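Long-range contact in protein TP_0956 (Treponema pallidum subsp. pallidum, PDB 3U64), which probably serves as the tetratricopeptide-repeat-like T component of a TRAP transporter, a lipoprotein that works through protein-protein interactions: residues Y76-Q89 with A102-Y116. Sequence-based numbering, arbitrary orientation.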
ATOM      1  N   TYR A  76      14.002  -2.893   7.698  1.00 30.30           N
ATOM      2  CA  TYR A  76      13.569  -4.243   7.340  1.00 28.21           C
ATOM      3  C   TYR A  76      13.274  -5.076   8.578  1.00 34.73           C
ATOM      4  O   TYR A  76      12.262  -5.781   8.623  1.00 31.27           O
ATOM      5  CB  TYR A  76      14.588  -4.944   6.437  1.00 31.02           C
ATOM      6  CG  TYR A  76      14.266  -4.717   4.977  1.00 34.41           C
ATOM      7  CD1 TYR A  76      14.947  -3.755   4.236  1.00 37.47           C
ATOM      8  CD2 TYR A  76      13.230  -5.413   4.362  1.00 30.93           C
ATOM      9  CE1 TYR A  76      14.633  -3.519   2.909  1.00 37.56           C
ATOM     10  CE2 TYR A  76      12.895  -5.183   3.033  1.00 39.13           C
ATOM     11  CZ  TYR A  76      13.607  -4.231   2.310  1.00 49.69           C
ATOM     12  OH  TYR A  76      13.290  -3.978   0.995  1.00 48.38           O
ATOM     13  N   ILE A  77      14.136  -4.978   9.588  1.00 28.53           N
ATOM     14  CA  ILE A  77      13.954  -5.772  10.811  1.00 27.77           C
ATOM     15  C   ILE A  77      12.692  -5.364  11.596  1.00 36.25           C
ATOM     16  O   ILE A  77      11.935  -6.223  12.072  1.00 30.87           O
ATOM     17  CB  ILE A  77      15.203  -5.721  11.727  1.00 28.86           C
ATOM     18  CG1 ILE A  77      16.373  -6.425  11.037  1.00 30.87           C
ATOM     19  CG2 ILE A  77      14.915  -6.396  13.074  1.00 28.12           C
ATOM     20  CD1 ILE A  77      17.711  -6.087  11.613  1.00 41.06           C
ATOM     21  N   MET A  78      12.446  -4.058  11.698  1.00 30.27           N
ATOM     22  CA  MET A  78      11.255  -3.556  12.393  1.00 31.67           C
ATOM     23  C   MET A  78       9.993  -3.877  11.616  1.00 35.41           C
ATOM     24  O   MET A  78       8.989  -4.302  12.191  1.00 35.39           O
ATOM     25  CB  MET A  78      11.360  -2.053  12.609  1.00 32.09           C
ATOM     26  CG  MET A  78      12.656  -1.670  13.304  1.00 36.74           C
ATOM     27  SD  MET A  78      12.704   0.079  13.752  1.00 49.62           S
ATOM     28  CE  MET A  78      11.650   0.050  15.209  1.00 50.89           C
ATOM     29  N   TYR A  79      10.037  -3.657  10.308  1.00 26.03           N
ATOM     30  CA  TYR A  79       8.928  -4.075   9.479  1.00 30.68           C
ATOM     31  C   TYR A  79       8.684  -5.579   9.623  1.00 39.23           C
ATOM     32  O   TYR A  79       7.550  -6.013   9.817  1.00 36.07           O
ATOM     33  CB  TYR A  79       9.186  -3.743   8.020  1.00 33.39           C
ATOM     34  CG  TYR A  79       8.025  -4.090   7.144  1.00 36.51           C
ATOM     35  CD1 TYR A  79       6.939  -3.234   7.042  1.00 34.27           C
ATOM     36  CD2 TYR A  79       8.005  -5.282   6.418  1.00 38.88           C
ATOM     37  CE1 TYR A  79       5.860  -3.538   6.241  1.00 39.94           C
ATOM     38  CE2 TYR A  79       6.934  -5.599   5.606  1.00 35.26           C
ATOM     39  CZ  TYR A  79       5.857  -4.721   5.523  1.00 36.46           C
ATOM     40  OH  TYR A  79       4.773  -5.027   4.728  1.00 33.52           O
ATOM     41  N   ALA A  80       9.738  -6.380   9.519  1.00 30.30           N
ATOM     42  CA  ALA A  80       9.539  -7.828   9.577  1.00 30.42           C
ATOM     43  C   ALA A  80       8.806  -8.212  10.856  1.00 33.96           C
ATOM     44  O   ALA A  80       7.918  -9.056  10.847  1.00 32.18           O
ATOM     45  CB  ALA A  80      10.857  -8.561   9.485  1.00 32.72           C
ATOM     46  N   ASN A  81       9.180  -7.587  11.963  1.00 34.35           N
ATOM     47  CA  ASN A  81       8.553  -7.923  13.226  1.00 41.84           C
ATOM     48  C   ASN A  81       7.118  -7.423  13.317  1.00 37.52           C
ATOM     49  O   ASN A  81       6.182  -8.194  13.508  1.00 35.48           O
ATOM     50  CB  ASN A  81       9.343  -7.355  14.395  1.00 47.24           C
ATOM     51  CG  ASN A  81       8.603  -7.517  15.711  1.00 52.15           C
ATOM     52  OD1 ASN A  81       7.771  -8.406  15.855  1.00 58.36           O
ATOM     53  ND2 ASN A  81       8.893  -6.654  16.667  1.00 52.16           N
ATOM     54  N   ALA A  82       6.961  -6.114  13.195  1.00 34.54           N
ATOM     55  CA  ALA A  82       5.668  -5.485  13.415  1.00 39.91           C
ATOM     56  C   ALA A  82       4.622  -5.845  12.361  1.00 37.71           C
ATOM     57  O   ALA A  82       3.453  -5.981  12.686  1.00 31.81           O
ATOM     58  CB  ALA A  82       5.827  -3.968  13.520  1.00 35.97           C
ATOM     59  N   PHE A  83       5.027  -6.013  11.102  1.00 31.41           N
ATOM     60  CA  PHE A  83       4.026  -6.152  10.048  1.00 29.81           C
ATOM     61  C   PHE A  83       4.038  -7.467   9.280  1.00 30.34           C
ATOM     62  O   PHE A  83       3.220  -7.678   8.388  1.00 30.50           O
ATOM     63  CB  PHE A  83       4.048  -4.925   9.125  1.00 41.07           C
ATOM     64  CG  PHE A  83       3.782  -3.646   9.863  1.00 38.68           C
ATOM     65  CD1 PHE A  83       2.511  -3.377  10.360  1.00 38.12           C
ATOM     66  CD2 PHE A  83       4.803  -2.735  10.108  1.00 36.25           C
ATOM     67  CE1 PHE A  83       2.254  -2.212  11.074  1.00 33.29           C
ATOM     68  CE2 PHE A  83       4.560  -1.559  10.829  1.00 33.59           C
ATOM     69  CZ  PHE A  83       3.290  -1.299  11.309  1.00 35.28           C
ATOM     70  N   VAL A  84       4.952  -8.362   9.638  1.00 34.34           N
ATOM     71  CA  VAL A  84       4.926  -9.698   9.053  1.00 30.15           C
ATOM     72  C   VAL A  84       4.729 -10.767  10.133  1.00 37.26           C
ATOM     73  O   VAL A  84       3.717 -11.479  10.136  1.00 35.53           O
ATOM     74  CB  VAL A  84       6.186  -9.996   8.248  1.00 31.56           C
ATOM     75  CG1 VAL A  84       6.110 -11.395   7.650  1.00 25.11           C
ATOM     76  CG2 VAL A  84       6.373  -8.943   7.156  1.00 42.61           C
ATOM     77  N   GLN A  85       5.687 -10.854  11.053  1.00 35.21           N
ATOM     78  CA  GLN A  85       5.661 -11.871  12.083  1.00 38.93           C
ATOM     79  C   GLN A  85       4.479 -11.717  13.018  1.00 44.07           C
ATOM     80  O   GLN A  85       3.769 -12.674  13.303  1.00 49.04           O
ATOM     81  CB  GLN A  85       6.935 -11.854  12.926  1.00 32.20           C
ATOM     82  CG  GLN A  85       6.866 -12.913  14.059  1.00 36.76           C
ATOM     83  CD  GLN A  85       8.114 -12.987  14.933  1.00 47.07           C
ATOM     84  OE1 GLN A  85       9.247 -12.729  14.484  1.00 37.70           O
ATOM     85  NE2 GLN A  85       7.909 -13.351  16.198  1.00 44.49           N
ATOM     86  N   THR A  86       4.294 -10.509  13.520  1.00 44.44           N
ATOM     87  CA  THR A  86       3.296 -10.264  14.544  1.00 37.12           C
ATOM     88  C   THR A  86       1.873 -10.601  14.064  1.00 42.14           C
ATOM     89  O   THR A  86       1.183 -11.380  14.716  1.00 47.55           O
ATOM     90  CB  THR A  86       3.441  -8.839  15.109  1.00 46.52           C
ATOM     91  OG1 THR A  86       4.555  -8.804  16.014  1.00 47.84           O
ATOM     92  CG2 THR A  86       2.190  -8.411  15.845  1.00 53.29           C
ATOM     93  N   PRO A  87       1.438 -10.057  12.907  1.00 43.28           N
ATOM     94  CA  PRO A  87       0.111 -10.437  12.377  1.00 39.54           C
ATOM     95  C   PRO A  87      -0.062 -11.957  12.159  1.00 44.97           C
ATOM     96  O   PRO A  87      -1.156 -12.492  12.359  1.00 38.62           O
ATOM     97  CB  PRO A  87       0.051  -9.718  11.019  1.00 43.31           C
ATOM     98  CG  PRO A  87       1.029  -8.579  11.146  1.00 43.72           C
ATOM     99  CD  PRO A  87       2.139  -9.106  12.021  1.00 45.32           C
ATOM    100  N   ALA A  88       0.996 -12.634  11.718  1.00 39.39           N
ATOM    101  CA  ALA A  88       0.963 -14.080  11.572  1.00 40.96           C
ATOM    102  C   ALA A  88       0.624 -14.738  12.909  1.00 49.64           C
ATOM    103  O   ALA A  88      -0.097 -15.738  12.957  1.00 39.87           O
ATOM    104  CB  ALA A  88       2.300 -14.593  11.067  1.00 35.88           C
ATOM    105  N   GLN A  89       1.151 -14.174  13.993  1.00 45.08           N
ATOM    106  CA  GLN A  89       0.966 -14.754  15.314  1.00 44.20           C
ATOM    107  C   GLN A  89      -0.482 -14.672  15.765  1.00 49.55           C
ATOM    108  O   GLN A  89      -0.926 -15.463  16.594  1.00 45.72           O
ATOM    109  CB  GLN A  89       1.841 -14.050  16.327  1.00 46.50           C
ATOM    110  CG  GLN A  89       3.314 -14.233  16.099  1.00 59.62           C
ATOM    111  CD  GLN A  89       4.097 -14.015  17.371  1.00 71.88           C
ATOM    112  OE1 GLN A  89       3.692 -14.476  18.442  1.00 76.44           O
ATOM    113  NE2 GLN A  89       5.212 -13.298  17.271  1.00 71.75           N
ATOM    114  N   ALA A 102       4.172 -17.028   6.416  1.00 40.35           N
ATOM    115  CA  ALA A 102       4.470 -15.683   6.905  1.00 36.38           C
ATOM    116  C   ALA A 102       5.704 -15.703   7.805  1.00 37.59           C
ATOM    117  O   ALA A 102       6.532 -14.798   7.740  1.00 35.08           O
ATOM    118  CB  ALA A 102       3.289 -15.098   7.637  1.00 26.58           C
ATOM    119  N   TYR A 103       5.840 -16.731   8.643  1.00 32.64           N
ATOM    120  CA  TYR A 103       7.068 -16.868   9.423  1.00 33.25           C
ATOM    121  C   TYR A 103       8.317 -16.996   8.542  1.00 37.95           C
ATOM    122  O   TYR A 103       9.345 -16.435   8.883  1.00 30.40           O
ATOM    123  CB  TYR A 103       6.991 -18.052  10.393  1.00 42.06           C
ATOM    124  CG  TYR A 103       6.081 -17.805  11.572  1.00 47.33           C
ATOM    125  CD1 TYR A 103       5.725 -16.507  11.939  1.00 44.10           C
ATOM    126  CD2 TYR A 103       5.571 -18.866  12.317  1.00 49.46           C
ATOM    127  CE1 TYR A 103       4.897 -16.267  13.024  1.00 48.92           C
ATOM    128  CE2 TYR A 103       4.732 -18.640  13.411  1.00 51.96           C
ATOM    129  CZ  TYR A 103       4.401 -17.335  13.756  1.00 55.00           C
ATOM    130  OH  TYR A 103       3.575 -17.099  14.826  1.00 53.62           O
ATOM    131  N   SER A 104       8.232 -17.737   7.430  1.00 31.50           N
ATOM    132  CA  SER A 104       9.376 -17.914   6.536  1.00 33.09           C
ATOM    133  C   SER A 104       9.688 -16.601   5.850  1.00 42.48           C
ATOM    134  O   SER A 104      10.856 -16.258   5.634  1.00 46.24           O
ATOM    135  CB  SER A 104       9.104 -18.994   5.485  1.00 35.40           C
ATOM    136  OG  SER A 104       8.678 -20.177   6.124  1.00 72.83           O
ATOM    137  N   ARG A 105       8.633 -15.861   5.523  1.00 36.81           N
ATOM    138  CA  ARG A 105       8.778 -14.528   4.961  1.00 30.11           C
ATOM    139  C   ARG A 105       9.476 -13.568   5.946  1.00 32.92           C
ATOM    140  O   ARG A 105      10.384 -12.832   5.566  1.00 35.97           O
ATOM    141  CB  ARG A 105       7.409 -13.982   4.540  1.00 28.78           C
ATOM    142  CG  ARG A 105       7.470 -12.682   3.740  1.00 51.05           C
ATOM    143  CD  ARG A 105       6.074 -12.105   3.403  1.00 48.84           C
ATOM    144  NE  ARG A 105       6.207 -10.720   2.957  1.00 36.05           N
ATOM    145  CZ  ARG A 105       5.381  -9.729   3.265  1.00 38.10           C
ATOM    146  NH1 ARG A 105       4.315  -9.944   4.023  1.00 36.50           N
ATOM    147  NH2 ARG A 105       5.639  -8.515   2.809  1.00 49.11           N
ATOM    148  N   ALA A 106       9.046 -13.562   7.203  1.00 33.24           N
ATOM    149  CA  ALA A 106       9.679 -12.709   8.224  1.00 32.46           C
ATOM    150  C   ALA A 106      11.148 -13.090   8.395  1.00 34.90           C
ATOM    151  O   ALA A 106      12.021 -12.235   8.482  1.00 35.41           O
ATOM    152  CB  ALA A 106       8.970 -12.854   9.545  1.00 25.82           C
ATOM    153  N   ARG A 107      11.405 -14.386   8.453  1.00 29.08           N
ATOM    154  CA  ARG A 107      12.757 -14.896   8.597  1.00 39.01           C
ATOM    155  C   ARG A 107      13.685 -14.336   7.508  1.00 43.17           C
ATOM    156  O   ARG A 107      14.776 -13.840   7.813  1.00 40.37           O
ATOM    157  CB  ARG A 107      12.737 -16.426   8.574  1.00 43.87           C
ATOM    158  CG  ARG A 107      14.060 -17.069   8.908  1.00 48.13           C
ATOM    159  CD  ARG A 107      14.049 -18.544   8.552  1.00 53.36           C
ATOM    160  NE  ARG A 107      15.348 -18.944   8.020  1.00 71.80           N
ATOM    161  CZ  ARG A 107      15.695 -18.832   6.739  1.00 83.48           C
ATOM    162  NH1 ARG A 107      14.830 -18.340   5.852  1.00 82.97           N
ATOM    163  NH2 ARG A 107      16.906 -19.219   6.340  1.00 85.27           N
ATOM    164  N   LYS A 108      13.236 -14.376   6.252  1.00 37.64           N
ATOM    165  CA  LYS A 108      14.034 -13.854   5.139  1.00 36.20           C
ATOM    166  C   LYS A 108      14.246 -12.348   5.233  1.00 33.38           C
ATOM    167  O   LYS A 108      15.313 -11.847   4.905  1.00 35.31           O
ATOM    168  CB  LYS A 108      13.411 -14.223   3.783  1.00 39.09           C
ATOM    169  CG  LYS A 108      13.487 -15.722   3.465  1.00 52.35           C
ATOM    170  CD  LYS A 108      12.943 -16.025   2.075  1.00 65.19           C
ATOM    171  CE  LYS A 108      12.869 -17.520   1.809  1.00 72.24           C
ATOM    172  NZ  LYS A 108      11.649 -18.132   2.414  1.00 78.33           N
ATOM    173  N   LEU A 109      13.222 -11.634   5.679  1.00 29.83           N
ATOM    174  CA  LEU A 109      13.328 -10.192   5.889  1.00 33.23           C
ATOM    175  C   LEU A 109      14.276  -9.834   7.051  1.00 34.38           C
ATOM    176  O   LEU A 109      15.057  -8.885   6.946  1.00 31.59           O
ATOM    177  CB  LEU A 109      11.939  -9.570   6.090  1.00 25.98           C
ATOM    178  CG  LEU A 109      11.030  -9.509   4.849  1.00 35.16           C
ATOM    179  CD1 LEU A 109       9.783  -8.710   5.129  1.00 36.83           C
ATOM    180  CD2 LEU A 109      11.715  -8.924   3.617  1.00 27.84           C
ATOM    181  N   TYR A 110      14.217 -10.580   8.153  1.00 26.91           N
ATOM    182  CA  TYR A 110      15.186 -10.365   9.229  1.00 30.02           C
ATOM    183  C   TYR A 110      16.612 -10.476   8.681  1.00 38.71           C
ATOM    184  O   TYR A 110      17.477  -9.638   8.962  1.00 34.06           O
ATOM    185  CB  TYR A 110      14.985 -11.379  10.354  1.00 29.38           C
ATOM    186  CG  TYR A 110      13.786 -11.087  11.229  1.00 38.78           C
ATOM    187  CD1 TYR A 110      13.499  -9.783  11.641  1.00 30.28           C
ATOM    188  CD2 TYR A 110      12.933 -12.113  11.645  1.00 41.41           C
ATOM    189  CE1 TYR A 110      12.401  -9.514  12.447  1.00 40.29           C
ATOM    190  CE2 TYR A 110      11.830 -11.848  12.454  1.00 37.52           C
ATOM    191  CZ  TYR A 110      11.573 -10.550  12.853  1.00 38.74           C
ATOM    192  OH  TYR A 110      10.494 -10.273  13.645  1.00 35.36           O
ATOM    193  N   LEU A 111      16.839 -11.503   7.871  1.00 25.36           N
ATOM    194  CA  LEU A 111      18.171 -11.793   7.403  1.00 33.42           C
ATOM    195  C   LEU A 111      18.624 -10.751   6.397  1.00 38.85           C
ATOM    196  O   LEU A 111      19.798 -10.386   6.378  1.00 37.57           O
ATOM    197  CB  LEU A 111      18.236 -13.183   6.792  1.00 30.05           C
ATOM    198  CG  LEU A 111      18.126 -14.371   7.743  1.00 40.89           C
ATOM    199  CD1 LEU A 111      17.953 -15.646   6.930  1.00 46.64           C
ATOM    200  CD2 LEU A 111      19.345 -14.488   8.616  1.00 27.70           C
ATOM    201  N   ARG A 112      17.705 -10.270   5.561  1.00 25.61           N
ATOM    202  CA  ARG A 112      18.057  -9.217   4.606  1.00 28.86           C
ATOM    203  C   ARG A 112      18.411  -7.965   5.396  1.00 36.57           C
ATOM    204  O   ARG A 112      19.388  -7.283   5.086  1.00 31.50           O
ATOM    205  CB  ARG A 112      16.905  -8.936   3.627  1.00 30.99           C
ATOM    206  CG  ARG A 112      17.179  -7.813   2.606  1.00 39.49           C
ATOM    207  CD  ARG A 112      15.903  -7.351   1.895  1.00 35.22           C
ATOM    208  NE  ARG A 112      15.264  -8.449   1.171  1.00 39.72           N
ATOM    209  CZ  ARG A 112      14.182  -8.329   0.405  1.00 40.11           C
ATOM    210  NH1 ARG A 112      13.598  -7.155   0.239  1.00 34.44           N
ATOM    211  NH2 ARG A 112      13.681  -9.392  -0.199  1.00 44.34           N
ATOM    212  N   GLY A 113      17.601  -7.673   6.416  1.00 38.53           N
ATOM    213  CA  GLY A 113      17.833  -6.543   7.298  1.00 31.11           C
ATOM    214  C   GLY A 113      19.167  -6.662   8.012  1.00 31.20           C
ATOM    215  O   GLY A 113      19.953  -5.710   8.038  1.00 33.45           O
ATOM    216  N   ALA A 114      19.453  -7.836   8.568  1.00 30.11           N
ATOM    217  CA  ALA A 114      20.722  -8.006   9.287  1.00 34.23           C
ATOM    218  C   ALA A 114      21.919  -7.818   8.367  1.00 32.80           C
ATOM    219  O   ALA A 114      22.928  -7.236   8.767  1.00 33.04           O
ATOM    220  CB  ALA A 114      20.794  -9.347   9.969  1.00 27.97           C
ATOM    221  N   ARG A 115      21.795  -8.308   7.133  1.00 26.96           N
ATOM    222  CA  ARG A 115      22.883  -8.253   6.168  1.00 33.48           C
ATOM    223  C   ARG A 115      23.119  -6.833   5.647  1.00 33.58           C
ATOM    224  O   ARG A 115      24.256  -6.446   5.357  1.00 35.53           O
ATOM    225  CB  ARG A 115      22.615  -9.207   4.997  1.00 42.63           C
ATOM    226  CG  ARG A 115      22.645 -10.666   5.397  1.00 54.41           C
ATOM    227  CD  ARG A 115      22.363 -11.615   4.234  1.00 64.76           C
ATOM    228  NE  ARG A 115      21.901 -12.903   4.749  1.00 80.80           N
ATOM    229  CZ  ARG A 115      21.808 -14.016   4.030  1.00 92.08           C
ATOM    230  NH1 ARG A 115      22.159 -14.011   2.748  1.00 97.85           N
ATOM    231  NH2 ARG A 115      21.375 -15.138   4.600  1.00 91.44           N
ATOM    232  N   TYR A 116      22.037  -6.074   5.491  1.00 34.28           N
ATOM    233  CA  TYR A 116      22.154  -4.664   5.149  1.00 39.70           C
ATOM    234  C   TYR A 116      22.902  -3.895   6.245  1.00 37.22           C
ATOM    235  O   TYR A 116      23.791  -3.103   5.947  1.00 38.15           O
ATOM    236  CB  TYR A 116      20.774  -4.045   4.917  1.00 43.42           C
ATOM    237  CG  TYR A 116      20.227  -4.268   3.529  1.00 43.70           C
ATOM    238  CD1 TYR A 116      21.073  -4.416   2.438  1.00 50.28           C
ATOM    239  CD2 TYR A 116      18.863  -4.311   3.306  1.00 44.64           C
ATOM    240  CE1 TYR A 116      20.561  -4.621   1.153  1.00 49.82           C
ATOM    241  CE2 TYR A 116      18.345  -4.507   2.037  1.00 42.18           C
ATOM    242  CZ  TYR A 116      19.189  -4.659   0.969  1.00 43.84           C
ATOM    243  OH  TYR A 116      18.653  -4.851  -0.280  1.00 49.72           O
TER
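Tyr76, Val84, Leu109 and Tyr110 seat as knobs into holes across an antiparallel helix pair, the C-terminal part of helix 66-89 against the middle of helix 96-124. The two segments run at 162° with their axes 8.1 Å apart, a helical hairpin of the kind from which TPR-like folds are built. Small residues permit the close approach: Tyr76 CB rests 3.7 Å from Gly113 CA, and Ala88 meets Ala102 methyl to methyl.

Between these ends, Val84 splits its branches. CG1 drops onto the backbone of Ala102 and Ala106, while CG2 lies over one face of the Arg105 guanidinium and also reaches Leu109 CD1. Leu109 forks likewise, its CD2 lying 3.9 Å from Tyr76 CD2.

The Tyr110 ring sits among Ile77, Ala80, Asn81 and Gln85, one face receiving Ala80 CB 3.9 Å from its centroid. Its hydroxyl donates to Gln85 OE1 at 2.9 Å, the oxygen lying in the ring plane but the donor standing 44° out of the amide's carbonyl plane. Gln85 reaches this point because its chain is extended, with CG anti to the backbone N (chi1 178°).

Near the start of segment 76-89, Arg112 bends back and lays CD over the centre of the Tyr76 ring, a CH-pi contact, while NH1 makes a weak hydrogen bond of 3.3 Å to Tyr76 OH. That hydroxyl also bonds Glu56 of helix 41-61, which holds Tyr116 OH as well. Arg112 and Arg105 form salt bridges to Glu38 and Asp40, respectively, of a second subunit, whose Leu43 packs on Leu109.

A mainly nonpolar seam, with one well-formed hydrogen bond and one weak one, thus joins the helices, while the arginines bordering it also pair with acidic residues of the second subunit.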